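Local atomic coordinates of transcription factor MBP1 (Magnaporthe oryzae, PDB entry 4UX5), a protein that binds DNA through an N-terminal winged helix-turn-helix domain and probably acts as a transcription activator for RNA polymerase II genes. Residues 48-53 and 61-66. Residues are numbered along the deposited sequence; the frame is centred on the assembly and turned at random.
Sequences NATHIL and PARTRI. With nucleotides of chain C.
Leu53 and Arg63 make the tight part of this contact: Leu53 CD1 lies 3.7 Å from Arg63 CB, and the two side chains run past each other in opposite directions. The same methyl meets Ile66 CG2 at 3.9 Å, so one branch of Leu53 bridges successive turns of helix 60-71, and Leu67 adds to this apolar side. No hydrogen bond joins the segments.

Toward the DNA the packing thins. Arg63 places CG between its backbone N and carbonyl carbon (chi1 58°), and the chain then extends past Thr50, whose CG2 is 4.2 Å from Arg63 NE. Arg63 NH2 reaches OP2 of DC9 of chain C in a weak bond of 3.3 Å, the phosphate oxygen lying near the guanidinium plane at its edge. Thr50 holds the DNA backbone more closely, donating from OG1 to DG10 OP1 of chain C at 2.6 Å. Asn48, at the N-cap of helix 49-55, accepts from His51 N and, weakly, Thr50 N through OD1.

The axes of helices 49-53 and 61-66 approach to 10.4 Å, with 133° between their N-to-C directions, nearer antiparallel than parallel. Two consecutive helices, briefly linked and packed through a small apolar seam, are consistent with the helix-turn-helix unit of a winged helix-turn-helix domain.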
ATOM      1  N   ASN A  48     -12.065   8.936   4.924  1.00 35.31           N
ATOM      2  CA  ASN A  48     -10.637   9.082   4.652  1.00 32.94           C
ATOM      3  C   ASN A  48      -9.951   9.972   5.688  1.00 33.55           C
ATOM      4  O   ASN A  48     -10.115  11.192   5.677  1.00 30.58           O
ATOM      5  CB  ASN A  48     -10.430   9.646   3.244  1.00 29.72           C
ATOM      6  CG  ASN A  48      -9.017   9.438   2.728  1.00 34.62           C
ATOM      7  OD1 ASN A  48      -8.042   9.626   3.451  1.00 36.70           O
ATOM      8  ND2 ASN A  48      -8.903   9.040   1.465  1.00 32.94           N
ATOM      9  N   ALA A  49      -9.180   9.354   6.578  1.00 31.59           N
ATOM     10  CA  ALA A  49      -8.505  10.079   7.651  1.00 33.73           C
ATOM     11  C   ALA A  49      -7.398  10.978   7.112  1.00 33.41           C
ATOM     12  O   ALA A  49      -7.049  11.982   7.731  1.00 35.05           O
ATOM     13  CB  ALA A  49      -7.940   9.106   8.674  1.00 39.33           C
ATOM     14  N   THR A  50      -6.847  10.613   5.960  1.00 31.73           N
ATOM     15  CA  THR A  50      -5.801  11.409   5.330  1.00 31.64           C
ATOM     16  C   THR A  50      -6.383  12.715   4.801  1.00 30.94           C
ATOM     17  O   THR A  50      -5.742  13.762   4.869  1.00 48.32           O
ATOM     18  CB  THR A  50      -5.113  10.638   4.184  1.00 34.09           C
ATOM     19  OG1 THR A  50      -4.722   9.342   4.649  1.00 31.59           O
ATOM     20  CG2 THR A  50      -3.885  11.384   3.687  1.00 33.99           C
ATOM     21  N   HIS A  51      -7.604  12.646   4.280  1.00 29.67           N
ATOM     22  CA  HIS A  51      -8.313  13.836   3.817  1.00 29.60           C
ATOM     23  C   HIS A  51      -8.629  14.777   4.976  1.00 35.72           C
ATOM     24  O   HIS A  51      -8.590  15.998   4.827  1.00 36.35           O
ATOM     25  CB  HIS A  51      -9.611  13.453   3.102  1.00 36.37           C
ATOM     26  CG  HIS A  51      -9.406  12.745   1.800  1.00 34.80           C
ATOM     27  ND1 HIS A  51     -10.445  12.189   1.085  1.00 33.47           N
ATOM     28  CD2 HIS A  51      -8.285  12.503   1.078  1.00 29.53           C
ATOM     29  CE1 HIS A  51      -9.975  11.635  -0.016  1.00 25.45           C
ATOM     30  NE2 HIS A  51      -8.665  11.812  -0.045  1.00 29.43           N
ATOM     31  N   ILE A  52      -8.957  14.197   6.127  1.00 33.02           N
ATOM     32  CA  ILE A  52      -9.300  14.976   7.311  1.00 35.73           C
ATOM     33  C   ILE A  52      -8.085  15.740   7.825  1.00 37.50           C
ATOM     34  O   ILE A  52      -8.155  16.944   8.062  1.00 39.27           O
ATOM     35  CB  ILE A  52      -9.860  14.081   8.436  1.00 37.17           C
ATOM     36  CG1 ILE A  52     -11.154  13.399   7.982  1.00 35.98           C
ATOM     37  CG2 ILE A  52     -10.102  14.896   9.696  1.00 40.67           C
ATOM     38  CD1 ILE A  52     -11.737  12.448   9.004  1.00 37.53           C
ATOM     39  N   LEU A  53      -6.969  15.036   7.987  1.00 44.36           N
ATOM     40  CA  LEU A  53      -5.739  15.654   8.472  1.00 39.62           C
ATOM     41  C   LEU A  53      -5.196  16.686   7.484  1.00 48.19           C
ATOM     42  O   LEU A  53      -4.517  17.632   7.881  1.00 52.77           O
ATOM     43  CB  LEU A  53      -4.684  14.585   8.758  1.00 40.17           C
ATOM     44  CG  LEU A  53      -5.021  13.638   9.911  1.00 43.49           C
ATOM     45  CD1 LEU A  53      -3.924  12.602  10.100  1.00 42.91           C
ATOM     46  CD2 LEU A  53      -5.259  14.419  11.200  1.00 45.42           C
ATOM     47  N   PRO A  61       4.767  15.213   6.619  1.00 52.38           N
ATOM     48  CA  PRO A  61       5.408  14.506   7.736  1.00 56.12           C
ATOM     49  C   PRO A  61       4.586  14.544   9.024  1.00 64.74           C
ATOM     50  O   PRO A  61       4.639  13.601   9.816  1.00 69.27           O
ATOM     51  CB  PRO A  61       6.730  15.267   7.926  1.00 60.47           C
ATOM     52  CG  PRO A  61       6.921  16.048   6.665  1.00 58.69           C
ATOM     53  CD  PRO A  61       5.546  16.399   6.221  1.00 54.13           C
ATOM     54  N   ALA A  62       3.836  15.624   9.223  1.00 60.97           N
ATOM     55  CA  ALA A  62       3.026  15.789  10.428  1.00 62.09           C
ATOM     56  C   ALA A  62       1.923  14.740  10.506  1.00 58.16           C
ATOM     57  O   ALA A  62       1.781  14.049  11.516  1.00 56.29           O
ATOM     58  CB  ALA A  62       2.428  17.187  10.477  1.00 56.63           C
ATOM     59  N   ARG A  63       1.144  14.623   9.436  1.00 49.91           N
ATOM     60  CA  ARG A  63       0.049  13.664   9.416  1.00 51.95           C
ATOM     61  C   ARG A  63       0.574  12.241   9.278  1.00 51.17           C
ATOM     62  O   ARG A  63      -0.091  11.296   9.691  1.00 50.57           O
ATOM     63  CB  ARG A  63      -0.947  13.989   8.298  1.00 43.39           C
ATOM     64  CG  ARG A  63      -0.373  14.036   6.892  1.00 41.56           C
ATOM     65  CD  ARG A  63      -1.460  14.444   5.900  1.00 38.31           C
ATOM     66  NE  ARG A  63      -1.029  14.348   4.508  1.00 53.41           N
ATOM     67  CZ  ARG A  63      -0.619  15.379   3.776  1.00 52.44           C
ATOM     68  NH1 ARG A  63      -0.582  16.596   4.302  1.00 53.47           N
ATOM     69  NH2 ARG A  63      -0.248  15.192   2.516  1.00 52.23           N
ATOM     70  N   THR A  64       1.769  12.090   8.712  1.00 48.96           N
ATOM     71  CA  THR A  64       2.421  10.785   8.665  1.00 50.44           C
ATOM     72  C   THR A  64       2.612  10.255  10.082  1.00 54.27           C
ATOM     73  O   THR A  64       2.327   9.092  10.366  1.00 61.35           O
ATOM     74  CB  THR A  64       3.793  10.839   7.955  1.00 52.35           C
ATOM     75  OG1 THR A  64       3.614  11.206   6.582  1.00 53.31           O
ATOM     76  CG2 THR A  64       4.482   9.485   8.017  1.00 54.84           C
ATOM     77  N   ARG A  65       3.085  11.125  10.969  1.00 57.50           N
ATOM     78  CA  ARG A  65       3.298  10.761  12.366  1.00 61.93           C
ATOM     79  C   ARG A  65       1.979  10.452  13.070  1.00 62.38           C
ATOM     80  O   ARG A  65       1.880   9.480  13.819  1.00 63.04           O
ATOM     81  CB  ARG A  65       4.032  11.880  13.107  1.00 65.93           C
ATOM     82  CG  ARG A  65       4.255  11.588  14.582  1.00 71.24           C
ATOM     83  CD  ARG A  65       4.587  12.850  15.360  1.00 79.59           C
ATOM     84  NE  ARG A  65       4.629  12.601  16.799  1.00 84.92           N
ATOM     85  CZ  ARG A  65       4.735  13.551  17.722  1.00 88.89           C
ATOM     86  NH1 ARG A  65       4.808  14.824  17.359  1.00 88.62           N
ATOM     87  NH2 ARG A  65       4.764  13.229  19.008  1.00 93.12           N
ATOM     88  N   ILE A  66       0.970  11.283  12.824  1.00 57.77           N
ATOM     89  CA  ILE A  66      -0.340  11.109  13.444  1.00 57.00           C
ATOM     90  C   ILE A  66      -1.008   9.818  12.979  1.00 55.03           C
ATOM     91  O   ILE A  66      -1.577   9.079  13.785  1.00 55.90           O
ATOM     92  CB  ILE A  66      -1.269  12.299  13.138  1.00 57.46           C
ATOM     93  CG1 ILE A  66      -0.666  13.597  13.679  1.00 62.31           C
ATOM     94  CG2 ILE A  66      -2.649  12.067  13.734  1.00 54.28           C
ATOM     95  CD1 ILE A  66      -1.513  14.820  13.413  1.00 56.27           C
TER
ATOM     96  P    DG C  10      -1.346   8.204   3.713  1.00 30.61           P
ATOM     97  OP1  DG C  10      -2.459   8.040   4.676  1.00 40.88           O
ATOM     98  OP2  DG C  10      -0.576   9.467   3.668  1.00 33.98           O
ATOM     99  O5'  DG C  10      -0.340   6.984   3.944  1.00 30.93           O
ATOM    100  C5'  DG C  10      -0.829   5.648   3.890  1.00 37.86           C
ATOM    101  C4'  DG C  10       0.271   4.677   3.491  1.00 39.30           C
ATOM    102  O4'  DG C  10       0.962   5.174   2.312  1.00 38.09           O
ATOM    103  C3'  DG C  10       1.352   4.452   4.546  1.00 40.25           C
ATOM    104  O3'  DG C  10       1.749   3.096   4.531  1.00 45.86           O
ATOM    105  C2'  DG C  10       2.479   5.363   4.074  1.00 38.06           C
ATOM    106  C1'  DG C  10       2.348   5.229   2.568  1.00 38.84           C
ATOM    107  N9   DG C  10       2.910   6.354   1.835  1.00 37.63           N
ATOM    108  C8   DG C  10       2.655   7.687   2.045  1.00 33.56           C
ATOM    109  N7   DG C  10       3.307   8.474   1.236  1.00 31.58           N
ATOM    110  C5   DG C  10       4.044   7.608   0.439  1.00 37.52           C
ATOM    111  C6   DG C  10       4.939   7.884  -0.620  1.00 33.39           C
ATOM    112  O6   DG C  10       5.270   8.988  -1.076  1.00 33.59           O
ATOM    113  N1   DG C  10       5.475   6.716  -1.161  1.00 34.60           N
ATOM    114  C2   DG C  10       5.178   5.444  -0.733  1.00 38.25           C
ATOM    115  N2   DG C  10       5.792   4.441  -1.378  1.00 36.50           N
ATOM    116  N3   DG C  10       4.338   5.172   0.258  1.00 38.11           N
ATOM    117  C4   DG C  10       3.811   6.298   0.796  1.00 38.01           C
ATOM    118  P    DC C   9      -2.003  12.466  -0.611  1.00 41.04           P
ATOM    119  OP1  DC C   9      -3.375  13.010  -0.739  1.00 44.61           O
ATOM    120  OP2  DC C   9      -0.891  13.351  -0.202  1.00 44.74           O
ATOM    121  O5'  DC C   9      -2.035  11.199   0.365  1.00 41.11           O
ATOM    122  C5'  DC C   9      -2.999  10.170   0.155  1.00 38.35           C
ATOM    123  C4'  DC C   9      -2.335   8.807   0.039  1.00 41.08           C
ATOM    124  O4'  DC C   9      -1.611   8.721  -1.200  1.00 44.88           O
ATOM    125  C3'  DC C   9      -1.300   8.498   1.103  1.00 37.69           C
ATOM    126  O3'  DC C   9      -1.939   7.944   2.243  1.00 39.15           O
ATOM    127  C2'  DC C   9      -0.390   7.470   0.413  1.00 34.83           C
ATOM    128  C1'  DC C   9      -0.623   7.719  -1.085  1.00 30.24           C
ATOM    129  N1   DC C   9       0.595   8.170  -1.829  1.00 30.72           N
ATOM    130  C2   DC C   9       1.370   7.237  -2.534  1.00 31.55           C
ATOM    131  O2   DC C   9       1.042   6.045  -2.519  1.00 31.79           O
ATOM    132  N3   DC C   9       2.463   7.666  -3.208  1.00 32.44           N
ATOM    133  C4   DC C   9       2.787   8.958  -3.200  1.00 32.41           C
ATOM    134  N4   DC C   9       3.875   9.332  -3.881  1.00 33.64           N
ATOM    135  C5   DC C   9       2.014   9.924  -2.493  1.00 36.50           C
ATOM    136  C6   DC C   9       0.935   9.490  -1.830  1.00 30.77           C
TER